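Local coordinates for peroxiredoxin (Clostridioides difficile, PDB 6TSB), which is a bifunctional spore-coat protein that pairs a predicted thiol peroxidase with the family 18 chitinase domain that this chain comprises, which cleaves chitin chains internally, at residues Gly68-Leu82 / Asn117-Leu131. Numbering follows the deposited sequence.
Sequences GNLFIPYPRFLNQLL and NFARQVNQMINEYAL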
ATOM      1  N   GLY A  68      41.337 -20.324  22.084  1.00 45.79           N
ATOM      2  CA  GLY A  68      41.581 -19.308  21.049  1.00 45.44           C
ATOM      3  C   GLY A  68      41.626 -19.963  19.687  1.00 49.49           C
ATOM      4  O   GLY A  68      42.114 -19.290  18.752  1.00 43.64           O
ATOM      5  N   ASN A  69      41.159 -21.221  19.592  1.00 47.27           N
ATOM      6  CA  ASN A  69      41.150 -22.015  18.334  1.00 49.71           C
ATOM      7  C   ASN A  69      39.811 -21.811  17.604  1.00 46.81           C
ATOM      8  O   ASN A  69      38.742 -21.930  18.242  1.00 49.10           O
ATOM      9  CB  ASN A  69      41.466 -23.481  18.631  1.00 49.43           C
ATOM     10  CG  ASN A  69      42.887 -23.672  19.118  1.00 51.95           C
ATOM     11  OD1 ASN A  69      43.821 -23.055  18.607  1.00 48.35           O
ATOM     12  ND2 ASN A  69      43.065 -24.541  20.091  1.00 53.66           N
ATOM     13  N   LEU A  70      39.883 -21.489  16.314  1.00 50.10           N
ATOM     14  CA  LEU A  70      38.726 -21.399  15.375  1.00 52.89           C
ATOM     15  C   LEU A  70      38.088 -22.778  15.178  1.00 52.98           C
ATOM     16  O   LEU A  70      38.829 -23.731  14.893  1.00 52.30           O
ATOM     17  CB  LEU A  70      39.210 -20.915  14.006  1.00 52.54           C
ATOM     18  CG  LEU A  70      39.620 -19.450  13.871  1.00 52.84           C
ATOM     19  CD1 LEU A  70      39.962 -19.152  12.428  1.00 52.42           C
ATOM     20  CD2 LEU A  70      38.532 -18.504  14.354  1.00 54.88           C
ATOM     21  N   PHE A  71      36.763 -22.861  15.243  1.00 49.35           N
ATOM     22  CA  PHE A  71      35.996 -24.047  14.789  1.00 51.89           C
ATOM     23  C   PHE A  71      34.687 -23.608  14.113  1.00 52.68           C
ATOM     24  O   PHE A  71      34.190 -22.527  14.409  1.00 47.13           O
ATOM     25  CB  PHE A  71      35.748 -24.972  15.982  1.00 49.62           C
ATOM     26  CG  PHE A  71      34.762 -24.445  16.991  1.00 51.51           C
ATOM     27  CD1 PHE A  71      35.116 -23.434  17.869  1.00 54.71           C
ATOM     28  CD2 PHE A  71      33.478 -24.964  17.061  1.00 56.16           C
ATOM     29  CE1 PHE A  71      34.199 -22.951  18.793  1.00 57.65           C
ATOM     30  CE2 PHE A  71      32.561 -24.487  17.985  1.00 58.59           C
ATOM     31  CZ  PHE A  71      32.923 -23.479  18.853  1.00 59.28           C
ATOM     32  N   ILE A  72      34.127 -24.491  13.283  1.00 52.01           N
ATOM     33  CA  ILE A  72      32.794 -24.390  12.624  1.00 48.45           C
ATOM     34  C   ILE A  72      31.816 -25.274  13.396  1.00 46.55           C
ATOM     35  O   ILE A  72      31.899 -26.484  13.323  1.00 47.34           O
ATOM     36  CB  ILE A  72      32.856 -24.895  11.165  1.00 50.57           C
ATOM     37  CG1 ILE A  72      34.182 -24.625  10.437  1.00 53.82           C
ATOM     38  CG2 ILE A  72      31.651 -24.387  10.396  1.00 48.81           C
ATOM     39  CD1 ILE A  72      34.321 -23.275   9.766  1.00 49.75           C
ATOM     40  N   PRO A  73      30.826 -24.755  14.142  1.00 51.97           N
ATOM     41  CA  PRO A  73      29.823 -25.622  14.755  1.00 57.53           C
ATOM     42  C   PRO A  73      29.083 -26.586  13.798  1.00 59.79           C
ATOM     43  O   PRO A  73      28.745 -27.658  14.241  1.00 66.43           O
ATOM     44  CB  PRO A  73      28.807 -24.655  15.388  1.00 54.54           C
ATOM     45  CG  PRO A  73      29.498 -23.304  15.462  1.00 49.87           C
ATOM     46  CD  PRO A  73      30.658 -23.337  14.494  1.00 52.56           C
ATOM     47  N   TYR A  74      28.794 -26.182  12.553  1.00 55.51           N
ATOM     48  CA  TYR A  74      27.969 -26.953  11.580  1.00 52.59           C
ATOM     49  C   TYR A  74      28.644 -27.016  10.211  1.00 46.15           C
ATOM     50  O   TYR A  74      28.130 -26.472   9.240  1.00 47.80           O
ATOM     51  CB  TYR A  74      26.593 -26.308  11.400  1.00 57.29           C
ATOM     52  CG  TYR A  74      25.745 -26.219  12.639  1.00 57.54           C
ATOM     53  CD1 TYR A  74      24.889 -27.245  12.983  1.00 63.51           C
ATOM     54  CD2 TYR A  74      25.729 -25.069  13.414  1.00 66.95           C
ATOM     55  CE1 TYR A  74      24.065 -27.160  14.094  1.00 68.23           C
ATOM     56  CE2 TYR A  74      24.934 -24.980  14.548  1.00 76.48           C
ATOM     57  CZ  TYR A  74      24.105 -26.036  14.894  1.00 72.50           C
ATOM     58  OH  TYR A  74      23.301 -25.972  15.991  1.00 79.58           O
ATOM     59  N   PRO A  75      29.795 -27.712  10.067  1.00 49.56           N
ATOM     60  CA  PRO A  75      30.536 -27.720   8.798  1.00 47.38           C
ATOM     61  C   PRO A  75      29.759 -28.191   7.554  1.00 46.82           C
ATOM     62  O   PRO A  75      30.113 -27.781   6.460  1.00 53.65           O
ATOM     63  CB  PRO A  75      31.723 -28.672   9.046  1.00 50.84           C
ATOM     64  CG  PRO A  75      31.409 -29.398  10.349  1.00 49.87           C
ATOM     65  CD  PRO A  75      30.440 -28.521  11.114  1.00 44.54           C
ATOM     66  N   ARG A  76      28.735 -29.028   7.715  1.00 45.86           N
ATOM     67  CA  ARG A  76      28.046 -29.635   6.548  1.00 47.06           C
ATOM     68  C   ARG A  76      27.354 -28.537   5.735  1.00 46.69           C
ATOM     69  O   ARG A  76      27.325 -28.650   4.502  1.00 47.78           O
ATOM     70  CB  ARG A  76      27.078 -30.721   7.023  1.00 51.53           C
ATOM     71  CG  ARG A  76      25.852 -30.213   7.764  1.00 49.08           C
ATOM     72  CD  ARG A  76      25.001 -31.405   8.151  1.00 51.40           C
ATOM     73  NE  ARG A  76      23.697 -31.063   8.703  1.00 50.91           N
ATOM     74  CZ  ARG A  76      23.486 -30.710   9.968  1.00 47.13           C
ATOM     75  NH1 ARG A  76      24.499 -30.640  10.813  1.00 47.50           N
ATOM     76  NH2 ARG A  76      22.264 -30.415  10.376  1.00 45.75           N
ATOM     77  N   PHE A  77      26.815 -27.520   6.414  1.00 46.99           N
ATOM     78  CA  PHE A  77      26.173 -26.319   5.811  1.00 47.23           C
ATOM     79  C   PHE A  77      27.183 -25.533   4.971  1.00 44.77           C
ATOM     80  O   PHE A  77      26.829 -25.043   3.883  1.00 48.01           O
ATOM     81  CB  PHE A  77      25.567 -25.438   6.900  1.00 44.59           C
ATOM     82  CG  PHE A  77      24.371 -26.045   7.590  1.00 48.03           C
ATOM     83  CD1 PHE A  77      23.628 -27.059   6.994  1.00 50.14           C
ATOM     84  CD2 PHE A  77      23.971 -25.580   8.837  1.00 49.20           C
ATOM     85  CE1 PHE A  77      22.526 -27.601   7.641  1.00 46.93           C
ATOM     86  CE2 PHE A  77      22.887 -26.146   9.492  1.00 51.69           C
ATOM     87  CZ  PHE A  77      22.170 -27.153   8.893  1.00 49.97           C
ATOM     88  N   LEU A  78      28.418 -25.452   5.439  1.00 43.31           N
ATOM     89  CA  LEU A  78      29.458 -24.660   4.756  1.00 45.52           C
ATOM     90  C   LEU A  78      29.889 -25.446   3.512  1.00 45.58           C
ATOM     91  O   LEU A  78      30.102 -24.822   2.458  1.00 43.87           O
ATOM     92  CB  LEU A  78      30.634 -24.406   5.708  1.00 41.47           C
ATOM     93  CG  LEU A  78      31.871 -23.792   5.041  1.00 45.34           C
ATOM     94  CD1 LEU A  78      31.536 -22.461   4.386  1.00 45.32           C
ATOM     95  CD2 LEU A  78      33.007 -23.596   6.033  1.00 48.13           C
ATOM     96  N   ASN A  79      30.063 -26.760   3.633  1.00 44.76           N
ATOM     97  CA  ASN A  79      30.436 -27.598   2.467  1.00 45.20           C
ATOM     98  C   ASN A  79      29.301 -27.526   1.447  1.00 43.62           C
ATOM     99  O   ASN A  79      29.601 -27.378   0.248  1.00 49.18           O
ATOM    100  CB  ASN A  79      30.756 -29.034   2.871  1.00 52.79           C
ATOM    101  CG  ASN A  79      32.042 -29.130   3.660  1.00 53.47           C
ATOM    102  OD1 ASN A  79      32.098 -29.842   4.659  1.00 49.11           O
ATOM    103  ND2 ASN A  79      33.063 -28.409   3.222  1.00 47.71           N
ATOM    104  N   GLN A  80      28.050 -27.614   1.902  1.00 42.50           N
ATOM    105  CA  GLN A  80      26.869 -27.534   1.004  1.00 46.25           C
ATOM    106  C   GLN A  80      26.931 -26.206   0.248  1.00 47.78           C
ATOM    107  O   GLN A  80      26.885 -26.208  -0.987  1.00 55.33           O
ATOM    108  CB  GLN A  80      25.571 -27.656   1.798  1.00 44.26           C
ATOM    109  CG  GLN A  80      24.347 -27.820   0.909  1.00 42.45           C
ATOM    110  CD  GLN A  80      23.081 -27.970   1.705  1.00 38.22           C
ATOM    111  OE1 GLN A  80      23.115 -28.410   2.848  1.00 35.80           O
ATOM    112  NE2 GLN A  80      21.959 -27.604   1.109  1.00 37.87           N
ATOM    113  N   LEU A  81      27.153 -25.124   0.980  1.00 47.64           N
ATOM    114  CA  LEU A  81      27.185 -23.744   0.428  1.00 45.08           C
ATOM    115  C   LEU A  81      28.361 -23.601  -0.546  1.00 44.08           C
ATOM    116  O   LEU A  81      28.178 -22.950  -1.585  1.00 50.80           O
ATOM    117  CB  LEU A  81      27.234 -22.770   1.607  1.00 44.91           C
ATOM    118  CG  LEU A  81      27.277 -21.291   1.253  1.00 47.31           C
ATOM    119  CD1 LEU A  81      25.958 -20.836   0.633  1.00 47.95           C
ATOM    120  CD2 LEU A  81      27.588 -20.490   2.506  1.00 48.60           C
ATOM    121  N   LEU A  82      29.495 -24.251  -0.277  1.00 40.42           N
ATOM    122  CA  LEU A  82      30.708 -24.199  -1.126  1.00 45.18           C
ATOM    123  C   LEU A  82      30.413 -24.872  -2.456  1.00 51.04           C
ATOM    124  O   LEU A  82      31.056 -24.490  -3.446  1.00 49.86           O
ATOM    125  CB  LEU A  82      31.890 -24.899  -0.438  1.00 46.59           C
ATOM    126  CG  LEU A  82      32.669 -24.017   0.537  1.00 47.80           C
ATOM    127  CD1 LEU A  82      33.605 -24.840   1.396  1.00 48.66           C
ATOM    128  CD2 LEU A  82      33.444 -22.957  -0.214  1.00 46.56           C
ATOM    129  N   ASN A 117      48.601 -15.860  15.985  1.00 48.23           N
ATOM    130  CA  ASN A 117      47.904 -17.161  16.149  1.00 49.51           C
ATOM    131  C   ASN A 117      46.520 -17.096  15.491  1.00 48.57           C
ATOM    132  O   ASN A 117      46.195 -17.993  14.712  1.00 47.65           O
ATOM    133  CB  ASN A 117      47.768 -17.538  17.619  1.00 48.45           C
ATOM    134  CG  ASN A 117      47.162 -18.910  17.793  1.00 47.99           C
ATOM    135  OD1 ASN A 117      47.582 -19.850  17.144  1.00 58.13           O
ATOM    136  ND2 ASN A 117      46.183 -19.037  18.667  1.00 48.44           N
ATOM    137  N   PHE A 118      45.730 -16.070  15.801  1.00 45.06           N
ATOM    138  CA  PHE A 118      44.406 -15.869  15.162  1.00 44.20           C
ATOM    139  C   PHE A 118      44.574 -15.805  13.649  1.00 42.77           C
ATOM    140  O   PHE A 118      43.895 -16.535  12.959  1.00 42.65           O
ATOM    141  CB  PHE A 118      43.718 -14.607  15.670  1.00 42.64           C
ATOM    142  CG  PHE A 118      42.256 -14.546  15.313  1.00 41.99           C
ATOM    143  CD1 PHE A 118      41.302 -15.099  16.145  1.00 39.65           C
ATOM    144  CD2 PHE A 118      41.839 -13.941  14.139  1.00 46.61           C
ATOM    145  CE1 PHE A 118      39.961 -15.051  15.806  1.00 40.94           C
ATOM    146  CE2 PHE A 118      40.492 -13.891  13.805  1.00 41.58           C
ATOM    147  CZ  PHE A 118      39.562 -14.447  14.640  1.00 38.32           C
ATOM    148  N   ALA A 119      45.458 -14.938  13.157  1.00 42.97           N
ATOM    149  CA  ALA A 119      45.643 -14.773  11.711  1.00 44.08           C
ATOM    150  C   ALA A 119      45.974 -16.146  11.115  1.00 46.41           C
ATOM    151  O   ALA A 119      45.296 -16.497  10.175  1.00 45.44           O
ATOM    152  CB  ALA A 119      46.699 -13.751  11.395  1.00 44.47           C
ATOM    153  N   ARG A 120      46.971 -16.862  11.647  1.00 42.73           N
ATOM    154  CA  ARG A 120      47.438 -18.181  11.130  1.00 54.09           C
ATOM    155  C   ARG A 120      46.221 -19.108  10.969  1.00 51.99           C
ATOM    156  O   ARG A 120      46.155 -19.814   9.970  1.00 42.73           O
ATOM    157  CB  ARG A 120      48.492 -18.822  12.055  1.00 56.59           C
ATOM    158  CG  ARG A 120      49.283 -19.984  11.445  1.00 66.66           C
ATOM    159  CD  ARG A 120      50.192 -20.791  12.396  1.00 70.80           C
ATOM    160  NE  ARG A 120      49.611 -20.944  13.743  1.00 78.30           N
ATOM    161  CZ  ARG A 120      48.650 -21.811  14.104  1.00 76.85           C
ATOM    162  NH1 ARG A 120      48.153 -22.684  13.242  1.00 80.51           N
ATOM    163  NH2 ARG A 120      48.183 -21.812  15.340  1.00 69.52           N
ATOM    164  N   GLN A 121      45.296 -19.111  11.930  1.00 42.41           N
ATOM    165  CA  GLN A 121      44.142 -20.031  11.918  1.00 45.40           C
ATOM    166  C   GLN A 121      43.131 -19.575  10.863  1.00 48.67           C
ATOM    167  O   GLN A 121      42.439 -20.428  10.290  1.00 46.54           O
ATOM    168  CB  GLN A 121      43.503 -20.043  13.298  1.00 45.22           C
ATOM    169  CG  GLN A 121      44.439 -20.590  14.353  1.00 51.82           C
ATOM    170  CD  GLN A 121      43.665 -21.242  15.466  1.00 56.35           C
ATOM    171  OE1 GLN A 121      42.739 -22.016  15.242  1.00 57.11           O
ATOM    172  NE2 GLN A 121      44.059 -20.935  16.682  1.00 65.26           N
ATOM    173  N   VAL A 122      43.016 -18.264  10.649  1.00 46.78           N
ATOM    174  CA  VAL A 122      42.133 -17.713   9.582  1.00 45.84           C
ATOM    175  C   VAL A 122      42.651 -18.243   8.247  1.00 44.72           C
ATOM    176  O   VAL A 122      41.854 -18.751   7.446  1.00 44.40           O
ATOM    177  CB  VAL A 122      42.073 -16.177   9.635  1.00 41.52           C
ATOM    178  CG1 VAL A 122      41.441 -15.587   8.387  1.00 39.80           C
ATOM    179  CG2 VAL A 122      41.330 -15.723  10.890  1.00 42.46           C
ATOM    180  N   ASN A 123      43.955 -18.147   8.024  1.00 47.67           N
ATOM    181  CA  ASN A 123      44.555 -18.510   6.721  1.00 49.08           C
ATOM    182  C   ASN A 123      44.423 -20.023   6.552  1.00 52.78           C
ATOM    183  O   ASN A 123      44.265 -20.484   5.416  1.00 50.01           O
ATOM    184  CB  ASN A 123      45.997 -18.047   6.633  1.00 47.92           C
ATOM    185  CG  ASN A 123      46.592 -18.285   5.266  1.00 46.57           C
ATOM    186  OD1 ASN A 123      47.573 -19.010   5.136  1.00 46.86           O
ATOM    187  ND2 ASN A 123      45.979 -17.722   4.246  1.00 45.66           N
ATOM    188  N   GLN A 124      44.475 -20.756   7.662  1.00 53.99           N
ATOM    189  CA  GLN A 124      44.334 -22.221   7.651  1.00 53.09           C
ATOM    190  C   GLN A 124      42.906 -22.576   7.244  1.00 45.62           C
ATOM    191  O   GLN A 124      42.739 -23.431   6.394  1.00 49.72           O
ATOM    192  CB  GLN A 124      44.665 -22.829   9.004  1.00 58.10           C
ATOM    193  CG  GLN A 124      45.023 -24.297   8.875  1.00 70.01           C
ATOM    194  CD  GLN A 124      44.537 -25.092  10.061  1.00 79.48           C
ATOM    195  OE1 GLN A 124      45.185 -25.125  11.109  1.00 69.07           O
ATOM    196  NE2 GLN A 124      43.390 -25.739   9.888  1.00 83.02           N
ATOM    197  N   MET A 125      41.909 -21.955   7.843  1.00 45.57           N
ATOM    198  CA  MET A 125      40.498 -22.228   7.488  1.00 43.68           C
ATOM    199  C   MET A 125      40.233 -21.827   6.027  1.00 46.66           C
ATOM    200  O   MET A 125      39.473 -22.550   5.347  1.00 47.86           O
ATOM    201  CB  MET A 125      39.570 -21.481   8.434  1.00 43.03           C
ATOM    202  CG  MET A 125      38.122 -21.619   8.078  1.00 44.54           C
ATOM    203  SD  MET A 125      37.158 -20.656   9.223  1.00 51.10           S
ATOM    204  CE  MET A 125      37.403 -21.649  10.693  1.00 55.50           C
ATOM    205  N   ILE A 126      40.853 -20.753   5.530  1.00 44.19           N
ATOM    206  CA  ILE A 126      40.686 -20.304   4.117  1.00 44.15           C
ATOM    207  C   ILE A 126      41.284 -21.362   3.186  1.00 46.75           C
ATOM    208  O   ILE A 126      40.625 -21.682   2.189  1.00 44.19           O
ATOM    209  CB  ILE A 126      41.281 -18.904   3.851  1.00 43.65           C
ATOM    210  CG1 ILE A 126      40.438 -17.805   4.508  1.00 50.36           C
ATOM    211  CG2 ILE A 126      41.447 -18.652   2.357  1.00 42.56           C
ATOM    212  CD1 ILE A 126      41.113 -16.442   4.541  1.00 53.09           C
ATOM    213  N   ASN A 127      42.484 -21.871   3.465  1.00 47.99           N
ATOM    214  CA  ASN A 127      43.141 -22.880   2.584  1.00 54.99           C
ATOM    215  C   ASN A 127      42.376 -24.207   2.658  1.00 53.83           C
ATOM    216  O   ASN A 127      42.156 -24.827   1.594  1.00 56.79           O
ATOM    217  CB  ASN A 127      44.628 -23.025   2.916  1.00 57.12           C
ATOM    218  CG  ASN A 127      45.410 -21.794   2.499  1.00 59.57           C
ATOM    219  OD1 ASN A 127      45.008 -21.069   1.591  1.00 62.69           O
ATOM    220  ND2 ASN A 127      46.529 -21.544   3.153  1.00 62.46           N
ATOM    221  N   GLU A 128      41.930 -24.582   3.860  1.00 52.18           N
ATOM    222  CA  GLU A 128      41.303 -25.895   4.163  1.00 55.10           C
ATOM    223  C   GLU A 128      39.982 -26.038   3.394  1.00 57.05           C
ATOM    224  O   GLU A 128      39.745 -27.130   2.862  1.00 55.53           O
ATOM    225  CB  GLU A 128      41.094 -26.026   5.674  1.00 60.96           C
ATOM    226  CG  GLU A 128      40.289 -27.243   6.098  1.00 67.55           C
ATOM    227  CD  GLU A 128      40.280 -27.499   7.601  1.00 81.86           C
ATOM    228  OE1 GLU A 128      41.313 -27.199   8.274  1.00 85.83           O
ATOM    229  OE2 GLU A 128      39.243 -28.017   8.104  1.00 73.89           O
ATOM    230  N   TYR A 129      39.160 -24.979   3.342  1.00 52.95           N
ATOM    231  CA  TYR A 129      37.827 -24.970   2.693  1.00 47.10           C
ATOM    232  C   TYR A 129      37.839 -24.313   1.308  1.00 44.47           C
ATOM    233  O   TYR A 129      36.767 -24.195   0.711  1.00 49.52           O
ATOM    234  CB  TYR A 129      36.829 -24.277   3.607  1.00 44.50           C
ATOM    235  CG  TYR A 129      36.379 -25.116   4.766  1.00 47.03           C
ATOM    236  CD1 TYR A 129      35.314 -25.987   4.641  1.00 49.24           C
ATOM    237  CD2 TYR A 129      36.988 -25.019   6.000  1.00 51.98           C
ATOM    238  CE1 TYR A 129      34.880 -26.760   5.704  1.00 52.83           C
ATOM    239  CE2 TYR A 129      36.550 -25.772   7.080  1.00 54.70           C
ATOM    240  CZ  TYR A 129      35.496 -26.654   6.935  1.00 53.20           C
ATOM    241  OH  TYR A 129      35.048 -27.382   8.002  1.00 53.10           O
ATOM    242  N   ALA A 130      39.005 -23.929   0.796  1.00 47.07           N
ATOM    243  CA  ALA A 130      39.152 -23.095  -0.422  1.00 53.61           C
ATOM    244  C   ALA A 130      38.169 -21.912  -0.361  1.00 51.97           C
ATOM    245  O   ALA A 130      37.466 -21.672  -1.366  1.00 44.20           O
ATOM    246  CB  ALA A 130      38.925 -23.936  -1.660  1.00 52.17           C
ATOM    247  N   LEU A 131      38.132 -21.184   0.760  1.00 46.31           N
ATOM    248  CA  LEU A 131      37.268 -19.985   0.892  1.00 48.29           C
ATOM    249  C   LEU A 131      37.829 -18.857   0.031  1.00 41.90           C
ATOM    250  O   LEU A 131      39.042 -18.858  -0.262  1.00 44.67           O
ATOM    251  CB  LEU A 131      37.199 -19.529   2.344  1.00 48.50           C
ATOM    252  CG  LEU A 131      36.684 -20.545   3.358  1.00 44.40           C
ATOM    253  CD1 LEU A 131      36.635 -19.862   4.720  1.00 47.26           C
ATOM    254  CD2 LEU A 131      35.314 -21.061   2.971  1.00 39.79           C
TER
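The Tyr129 ring takes Leu78 CD2 over one face, a CH-pi contact with the methyl 3.7 Å from the ring centroid and 16° off the normal. At the ring edge lie Asn79 ND2, in plane and 3.5 Å from Tyr129 CE1, and Leu82 CD1, which also rests on the Tyr129 carbonyl. Tyr129 OH touches both Ile72 CG1 and Pro75 CB. With CG anti to its carbonyl carbon, the ring leaves the Schellman motif at the end of helix 112-128 and leans on helix 75-83. Met125 bends at chi3 (-70°), bringing CE within 3.6 Å of Ile72 CD1 and also against Leu70 CB. Leu70 CD1 packs against the backbone at Gln121 and Val122, while CD2 meets Phe118 CE1 obliquely at 4.0 Å. Polar contacts gather at the Gln121 amide. Its NE2 donates a bent bond (N-H...O 136°) to a lone pair of Asn69 OD1 (2.9 Å), which sits out of the Gln121 amide plane; its OE1 accepts a hydrogen bond from Leu70 N (3.1 Å), above the carbonyl plane. Behind the contact lies TIM-barrel strand 92-98, touched by Leu70 (Ile97), Leu78 and Leu131 (Val95) and Leu82 (Val93). Two helices on the outside of the barrel thus join through apolar packing, while one glutamine ties Asn69 and the start of strand 70-71 to helix 112-128, its two bonds holding the amide's rotation.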